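Local structure of insect group II chitinase (Ostrinia furnacalis, 5Y2C) at residues K4-Y9 with G339-S344; L192-Y197 with L241-P246. The protein probably hydrolyses chitin as a family 18 glycoside hydrolase of insects, and is seen here as a mutated catalytic domain holding a chitin oligosaccharide. All coordinates share one frame; numbering follows the deposited sequence.

Contact 1. Residues K4-Y9 with G339-S344; sequences KVVCYY and GSMAWS. With NAG (2-acetamido-2-deoxy-beta-D-glucopyranose), chain C; NAG (2-acetamido-2-deoxy-beta-D-glucopyranose), chain B.
Tyr8 overlaps Trp343 crosswise: its CB lies 3.4 Å from Trp343 CE3, and the rings meet obliquely, planes at 51°. The phenol's CE1 edge receives Met341, whose CG comes in near the ring plane at 3.3 Å from Tyr8 CE1; the chain, bent at its last two torsions, then sets SD obliquely to the ring, 4.7 Å from the Tyr8 centroid, a Met-aromatic contact. With Trp343 CG anti to the backbone N (chi1 -177°), the indole reaches into the glycan site, one face against C5 of the chain C sugar, the opposite face against Ser344 CB. Trp343 NE1 gives a nearly straight bond (169°) to O7 of the chain B sugar, 3.0 Å away. Replacing this indole by an alanine would probably cost the acetamide oxygen this donor and take from the chain C sugar its flat surface. Four backbone hydrogen bonds join the parallel strands: Ser340 and Ala342 donate to Lys4 O and Val6 O, Val6 and Tyr8 to Ser340 O and Ala342 O. Gly339 fits because a CB would hit Lys4 O. In this TIM barrel the pair closes the ring of strands: 34-42 flanks 4-10, 241-254 flanks 339-343, and helix 361-371 covers Val5 and Ser340.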
loop_
_atom_site.group_PDB
_atom_site.type_symbol
_atom_site.label_atom_id
_atom_site.label_comp_id
_atom_site.label_asym_id
_atom_site.label_seq_id
_atom_site.Cartn_x
_atom_site.Cartn_y
_atom_site.Cartn_z
ATOM N N LYS A 4 13.658 -2.634 -5.897
ATOM C CA LYS A 4 12.782 -3.551 -5.186
ATOM C C LYS A 4 11.370 -3.488 -5.761
ATOM O O LYS A 4 10.925 -2.449 -6.259
ATOM C CB LYS A 4 12.747 -3.212 -3.689
ATOM C CG LYS A 4 14.063 -3.413 -2.959
ATOM C CD LYS A 4 13.953 -2.904 -1.516
ATOM C CE LYS A 4 15.204 -3.248 -0.721
ATOM N NZ LYS A 4 16.339 -2.403 -1.126
ATOM N N VAL A 5 10.675 -4.623 -5.708
ATOM C CA VAL A 5 9.240 -4.690 -5.959
ATOM C C VAL A 5 8.633 -5.314 -4.709
ATOM O O VAL A 5 8.672 -6.537 -4.537
ATOM C CB VAL A 5 8.891 -5.487 -7.224
ATOM C CG1 VAL A 5 7.375 -5.571 -7.394
ATOM C CG2 VAL A 5 9.522 -4.855 -8.458
ATOM N N VAL A 6 8.091 -4.473 -3.821
ATOM C CA VAL A 6 7.559 -4.899 -2.529
ATOM C C VAL A 6 6.073 -5.195 -2.701
ATOM O O VAL A 6 5.285 -4.299 -3.017
ATOM C CB VAL A 6 7.786 -3.823 -1.449
ATOM C CG1 VAL A 6 7.180 -4.242 -0.123
ATOM C CG2 VAL A 6 9.279 -3.494 -1.276
ATOM N N CYS A 7 5.692 -6.452 -2.503
ATOM C CA CYS A 7 4.329 -6.910 -2.722
ATOM C C CYS A 7 3.646 -7.126 -1.392
ATOM O O CYS A 7 4.165 -7.859 -0.544
ATOM C CB CYS A 7 4.303 -8.220 -3.502
ATOM S SG CYS A 7 5.089 -8.202 -5.120
ATOM N N TYR A 8 2.473 -6.521 -1.218
ATOM C CA TYR A 8 1.669 -6.767 -0.034
ATOM C C TYR A 8 0.722 -7.925 -0.327
ATOM O O TYR A 8 -0.043 -7.885 -1.300
ATOM C CB TYR A 8 0.921 -5.502 0.371
ATOM C CG TYR A 8 1.805 -4.574 1.169
ATOM C CD1 TYR A 8 2.600 -3.625 0.540
ATOM C CD2 TYR A 8 1.888 -4.681 2.553
ATOM C CE1 TYR A 8 3.419 -2.788 1.273
ATOM C CE2 TYR A 8 2.703 -3.857 3.281
ATOM C CZ TYR A 8 3.463 -2.914 2.643
ATOM O OH TYR A 8 4.273 -2.097 3.385
ATOM N N TYR A 9 0.827 -8.978 0.477
ATOM C CA TYR A 9 -0.101 -10.094 0.482
ATOM C C TYR A 9 -1.035 -9.868 1.666
ATOM O O TYR A 9 -0.574 -9.510 2.758
ATOM C CB TYR A 9 0.643 -11.430 0.605
ATOM C CG TYR A 9 -0.244 -12.583 1.040
ATOM C CD1 TYR A 9 -0.924 -13.362 0.097
ATOM C CD2 TYR A 9 -0.426 -12.876 2.389
ATOM C CE1 TYR A 9 -1.752 -14.396 0.493
ATOM C CE2 TYR A 9 -1.256 -13.898 2.792
ATOM C CZ TYR A 9 -1.914 -14.655 1.845
ATOM O OH TYR A 9 -2.729 -15.685 2.260
ATOM N N GLY A 339 12.451 1.521 -5.234
ATOM C CA GLY A 339 11.653 0.557 -5.973
ATOM C C GLY A 339 10.190 0.948 -5.949
ATOM O O GLY A 339 9.850 2.107 -5.731
ATOM N N SER A 340 9.338 -0.046 -6.203
ATOM C CA SER A 340 7.891 0.145 -6.201
ATOM C C SER A 340 7.248 -0.814 -5.218
ATOM O O SER A 340 7.743 -1.923 -4.983
ATOM C CB SER A 340 7.245 -0.080 -7.575
ATOM O OG SER A 340 7.692 0.872 -8.521
ATOM N N MET A 341 6.114 -0.386 -4.685
ATOM C CA MET A 341 5.323 -1.164 -3.753
ATOM C C MET A 341 3.922 -1.355 -4.334
ATOM O O MET A 341 3.381 -0.448 -4.982
ATOM C CB MET A 341 5.276 -0.442 -2.387
ATOM C CG MET A 341 4.383 -1.077 -1.375
ATOM S SD MET A 341 2.717 -0.409 -1.403
ATOM C CE MET A 341 2.809 0.941 -0.227
ATOM N N ALA A 342 3.340 -2.535 -4.114
ATOM C CA ALA A 342 2.021 -2.870 -4.642
ATOM C C ALA A 342 1.069 -3.187 -3.492
ATOM O O ALA A 342 1.283 -4.144 -2.730
ATOM C CB ALA A 342 2.080 -4.054 -5.604
ATOM N N TRP A 343 0.005 -2.401 -3.391
ATOM C CA TRP A 343 -1.124 -2.715 -2.534
ATOM C C TRP A 343 -2.325 -2.938 -3.446
ATOM O O TRP A 343 -2.891 -1.973 -3.972
ATOM C CB TRP A 343 -1.411 -1.591 -1.525
ATOM C CG TRP A 343 -2.533 -2.019 -0.652
ATOM C CD1 TRP A 343 -3.861 -1.931 -0.926
ATOM C CD2 TRP A 343 -2.425 -2.736 0.573
ATOM N NE1 TRP A 343 -4.590 -2.498 0.075
ATOM C CE2 TRP A 343 -3.730 -3.004 1.011
ATOM C CE3 TRP A 343 -1.350 -3.149 1.358
ATOM C CZ2 TRP A 343 -3.990 -3.668 2.199
ATOM C CZ3 TRP A 343 -1.617 -3.809 2.534
ATOM C CH2 TRP A 343 -2.923 -4.065 2.940
ATOM N N SER A 344 -2.741 -4.185 -3.622
ATOM C CA SER A 344 -2.095 -5.383 -3.100
ATOM C C SER A 344 -2.199 -6.488 -4.148
ATOM O O SER A 344 -2.931 -6.337 -5.141
ATOM C CB SER A 344 -2.766 -5.817 -1.808
ATOM O OG SER A 344 -4.117 -6.162 -2.049
HETATM C C1 NAG C . -3.110 1.677 3.690
HETATM C C2 NAG C . -2.843 0.396 4.449
HETATM C C3 NAG C . -3.956 -0.637 4.310
HETATM C C4 NAG C . -5.115 -0.276 3.396
HETATM C C5 NAG C . -4.480 0.293 2.145
HETATM C C6 NAG C . -5.445 0.792 1.114
HETATM C C7 NAG C . -0.594 -0.332 4.867
HETATM C C8 NAG C . 0.599 -0.914 4.237
HETATM N N2 NAG C . -1.604 -0.214 4.081
HETATM O O3 NAG C . -4.409 -0.934 5.591
HETATM O O4 NAG C . -5.877 -1.378 3.104
HETATM O O5 NAG C . -3.575 1.344 2.431
HETATM O O6 NAG C . -6.376 1.647 1.668
HETATM O O7 NAG C . -0.606 -0.028 5.991
HETATM C C1 NAG B . -7.053 -1.413 3.809
HETATM C C2 NAG B . -8.093 -2.134 3.020
HETATM C C3 NAG B . -9.311 -2.381 3.891
HETATM C C4 NAG B . -8.903 -3.121 5.147
HETATM C C5 NAG B . -7.767 -2.388 5.827
HETATM C C6 NAG B . -7.210 -3.139 7.007
HETATM C C7 NAG B . -8.114 -1.883 0.674
HETATM C C8 NAG B . -8.484 -0.991 -0.436
HETATM N N2 NAG B . -8.474 -1.482 1.830
HETATM O O3 NAG B . -10.195 -3.119 3.152
HETATM O O4 NAG B . -9.950 -3.273 6.047
HETATM O O5 NAG B . -6.789 -2.281 4.842
HETATM O O6 NAG B . -6.416 -2.326 7.832
HETATM O O7 NAG B . -7.536 -2.880 0.493
#

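Contact 2. Residues L192-Y197 with L241-P246; sequences LMTYDY and LVVGVP. With NAG (2-acetamido-2-deoxy-beta-D-glucopyranose), chain C; NAG (2-acetamido-2-deoxy-beta-D-glucopyranose), chain D; NAG (2-acetamido-2-deoxy-beta-D-glucopyranose), chain E.
Tyr195 and Pro246 pack where the loop 192-197 leaves its strand, and the tyrosine side chain can be followed outward from there. Its CB rests 3.7 Å from Pro246 CG, the two side chains running past each other in opposite directions. Because CG stands between the backbone N and the carbonyl carbon (chi1 49°), the ring is carried alongside Pro246: CG meets Pro246 CB, and CD2 passes near Pro246 N and CD. Across the ring from CD2, Tyr195 CE1 lies 3.3 Å from O5 of the chain C sugar. At the tip, OH donates to that same O5 across 3.2 Å, with the oxygen close to the plane of the ring.

One residue earlier, Thr194 ties the loop to the strand. Its OG1 gives a hydrogen bond to Gly244 O at 2.7 Å, in the carbonyl plane on a lone pair, and a water donates to both Gly244 O and Thr194 O, so the buried Gly244 O accepts two hydrogen bonds. Gly244 has to be small, since a CB would run into Leu192 O, to which its own N donates. Leu192 N in turn bonds to Val242 O, while Leu192 CD2 packs 3.8 Å from Leu241 CD2 in an apolar layer covered by helix 224-233.

Asp196 accepts from O6 of the chain C sugar through OD2, its OD1 being held by Tyr248 and Gln250. Proline thus packs against the tyrosine and threonine fixes the turning backbone, consistent with a well-anchored loop from which a hydroxyl and a carboxylate reach different oxygens of one sugar.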
loop_
_atom_site.group_PDB
_atom_site.type_symbol
_atom_site.label_atom_id
_atom_site.label_comp_id
_atom_site.label_asym_id
_atom_site.label_seq_id
_atom_site.Cartn_x
_atom_site.Cartn_y
_atom_site.Cartn_z
ATOM N N LEU A 192 6.469 4.485 0.722
ATOM C CA LEU A 192 5.571 5.626 0.632
ATOM C C LEU A 192 4.200 5.137 0.178
ATOM O O LEU A 192 4.078 4.515 -0.886
ATOM C CB LEU A 192 6.117 6.640 -0.363
ATOM C CG LEU A 192 7.539 7.159 -0.195
ATOM C CD1 LEU A 192 7.804 8.180 -1.294
ATOM C CD2 LEU A 192 7.768 7.761 1.203
ATOM N N MET A 193 3.170 5.364 0.992
ATOM C CA MET A 193 1.819 4.968 0.599
ATOM C C MET A 193 1.250 6.098 -0.257
ATOM O O MET A 193 0.352 6.853 0.133
ATOM C CB MET A 193 0.957 4.645 1.806
ATOM C CG MET A 193 1.346 3.299 2.450
ATOM S SD MET A 193 0.319 2.865 3.846
ATOM C CE MET A 193 0.635 4.283 4.896
ATOM N N THR A 194 1.814 6.205 -1.454
ATOM C CA THR A 194 1.472 7.279 -2.367
ATOM C C THR A 194 0.132 7.039 -3.047
ATOM O O THR A 194 0.016 7.075 -4.272
ATOM C CB THR A 194 2.595 7.422 -3.374
ATOM O OG1 THR A 194 3.106 6.109 -3.683
ATOM C CG2 THR A 194 3.695 8.287 -2.778
ATOM N N TYR A 195 -0.902 6.848 -2.237
ATOM C CA TYR A 195 -2.251 6.680 -2.753
ATOM C C TYR A 195 -3.230 7.099 -1.664
ATOM O O TYR A 195 -2.830 7.488 -0.562
ATOM C CB TYR A 195 -2.487 5.243 -3.207
ATOM C CG TYR A 195 -2.070 4.211 -2.183
ATOM C CD1 TYR A 195 -2.834 3.988 -1.047
ATOM C CD2 TYR A 195 -0.922 3.443 -2.370
ATOM C CE1 TYR A 195 -2.463 3.042 -0.111
ATOM C CE2 TYR A 195 -0.551 2.484 -1.446
ATOM C CZ TYR A 195 -1.320 2.287 -0.314
ATOM O OH TYR A 195 -0.964 1.338 0.625
ATOM N N ASP A 196 -4.524 7.002 -1.984
ATOM C CA ASP A 196 -5.598 7.481 -1.121
ATOM C C ASP A 196 -5.469 8.976 -0.841
ATOM O O ASP A 196 -5.817 9.451 0.239
ATOM C CB ASP A 196 -5.661 6.688 0.184
ATOM C CG ASP A 196 -6.211 5.304 -0.012
ATOM O OD1 ASP A 196 -6.544 4.946 -1.163
ATOM O OD2 ASP A 196 -6.283 4.559 0.972
ATOM N N TYR A 197 -4.935 9.719 -1.809
ATOM C CA TYR A 197 -4.957 11.173 -1.733
ATOM C C TYR A 197 -6.388 11.688 -1.779
ATOM O O TYR A 197 -6.691 12.744 -1.201
ATOM C CB TYR A 197 -4.147 11.770 -2.886
ATOM C CG TYR A 197 -2.651 11.530 -2.842
ATOM C CD1 TYR A 197 -1.814 12.355 -2.098
ATOM C CD2 TYR A 197 -2.072 10.483 -3.569
ATOM C CE1 TYR A 197 -0.436 12.153 -2.079
ATOM C CE2 TYR A 197 -0.696 10.266 -3.560
ATOM C CZ TYR A 197 0.115 11.102 -2.815
ATOM O OH TYR A 197 1.468 10.881 -2.800
ATOM N N LEU A 241 13.606 4.973 -0.683
ATOM C CA LEU A 241 12.212 5.320 -0.930
ATOM C C LEU A 241 11.584 4.352 -1.920
ATOM O O LEU A 241 12.135 4.113 -2.995
ATOM C CB LEU A 241 12.096 6.753 -1.443
ATOM C CG LEU A 241 12.494 7.780 -0.385
ATOM C CD1 LEU A 241 12.524 9.186 -0.953
ATOM C CD2 LEU A 241 11.534 7.679 0.798
ATOM N N VAL A 242 10.431 3.795 -1.552
ATOM C CA VAL A 242 9.723 2.833 -2.389
ATOM C C VAL A 242 8.322 3.379 -2.642
ATOM O O VAL A 242 7.551 3.586 -1.693
ATOM C CB VAL A 242 9.685 1.439 -1.740
ATOM C CG1 VAL A 242 8.805 0.498 -2.554
ATOM C CG2 VAL A 242 11.098 0.859 -1.615
ATOM N N VAL A 243 7.999 3.624 -3.913
ATOM C CA VAL A 243 6.764 4.308 -4.289
ATOM C C VAL A 243 5.630 3.294 -4.408
ATOM O O VAL A 243 5.717 2.348 -5.196
ATOM C CB VAL A 243 6.950 5.107 -5.588
ATOM C CG1 VAL A 243 5.632 5.582 -6.127
ATOM C CG2 VAL A 243 7.870 6.314 -5.307
ATOM N N GLY A 244 4.581 3.477 -3.604
ATOM C CA GLY A 244 3.446 2.558 -3.620
ATOM C C GLY A 244 2.498 2.866 -4.772
ATOM O O GLY A 244 2.211 4.023 -5.082
ATOM N N VAL A 245 2.013 1.808 -5.414
ATOM C CA VAL A 245 1.027 1.911 -6.482
ATOM C C VAL A 245 -0.221 1.165 -6.032
ATOM O O VAL A 245 -0.122 0.006 -5.624
ATOM C CB VAL A 245 1.537 1.344 -7.821
ATOM C CG1 VAL A 245 0.472 1.521 -8.928
ATOM C CG2 VAL A 245 2.874 1.991 -8.220
ATOM N N PRO A 246 -1.398 1.787 -6.057
ATOM C CA PRO A 246 -2.627 1.061 -5.693
ATOM C C PRO A 246 -3.122 0.198 -6.847
ATOM O O PRO A 246 -3.131 0.624 -8.003
ATOM C CB PRO A 246 -3.613 2.191 -5.370
ATOM C CG PRO A 246 -3.163 3.337 -6.274
ATOM C CD PRO A 246 -1.654 3.207 -6.398
HETATM C C1 NAG C . -3.110 1.677 3.690
HETATM C C2 NAG C . -2.843 0.396 4.449
HETATM C C3 NAG C . -3.956 -0.637 4.310
HETATM C C4 NAG C . -5.115 -0.276 3.396
HETATM C C5 NAG C . -4.480 0.293 2.145
HETATM C C6 NAG C . -5.445 0.792 1.114
HETATM C C7 NAG C . -0.594 -0.332 4.867
HETATM C C8 NAG C . 0.599 -0.914 4.237
HETATM N N2 NAG C . -1.604 -0.214 4.081
HETATM O O3 NAG C . -4.409 -0.934 5.591
HETATM O O4 NAG C . -5.877 -1.378 3.104
HETATM O O5 NAG C . -3.575 1.344 2.431
HETATM O O6 NAG C . -6.376 1.647 1.668
HETATM O O7 NAG C . -0.606 -0.028 5.991
HETATM C C1 NAG D . -6.300 5.825 4.532
HETATM C C2 NAG D . -7.012 4.533 4.250
HETATM C C3 NAG D . -6.082 3.376 4.536
HETATM C C4 NAG D . -4.729 3.514 3.897
HETATM C C5 NAG D . -4.185 4.860 4.274
HETATM C C6 NAG D . -2.952 5.180 3.488
HETATM C C7 NAG D . -9.427 4.602 4.592
HETATM C C8 NAG D . -10.470 4.649 5.608
HETATM N N2 NAG D . -8.211 4.410 5.006
HETATM O O3 NAG D . -6.693 2.224 4.077
HETATM O O4 NAG D . -3.991 2.465 4.458
HETATM O O5 NAG D . -5.101 5.799 3.887
HETATM O O6 NAG D . -1.951 5.798 4.214
HETATM O O7 NAG D . -9.735 4.709 3.481
HETATM C C1 NAG E . -7.292 10.946 4.253
HETATM C C2 NAG E . -5.904 10.493 3.919
HETATM C C3 NAG E . -5.885 9.027 3.537
HETATM C C4 NAG E . -6.695 8.146 4.451
HETATM C C5 NAG E . -8.037 8.767 4.663
HETATM C C6 NAG E . -8.763 8.058 5.746
HETATM C C7 NAG E . -4.257 11.924 2.956
HETATM C C8 NAG E . -3.744 12.405 1.673
HETATM N N2 NAG E . -5.387 11.294 2.879
HETATM O O3 NAG E . -4.564 8.630 3.569
HETATM O O4 NAG E . -6.913 6.890 3.882
HETATM O O5 NAG E . -7.807 10.038 5.154
HETATM O O6 NAG E . -9.957 8.724 5.964
HETATM O O7 NAG E . -3.654 12.087 3.934
HETATM O O HOH W 1 0.766 5.975 -6.630
#

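From the N terminus, strand 4-10 comes first, and its partner 339-343 arrives only after some 330 residues, so contact 1 closes the long loop that contains most of the barrel. Contact 2 falls wholly within it: the chain leaves strand 189-192, passes helix 224-233 and returns as strand 241-254, a much shorter closure. The two do not cross. They are joined side by side, for strand 241-254 also lies next to 339-343, with Met341 N probably bonded to Val243 O and Met341 O to Val245 N. The sixth, seventh, eighth and first strands of the barrel are thus neighbours in that order, and both contacts reach the chain C sugar.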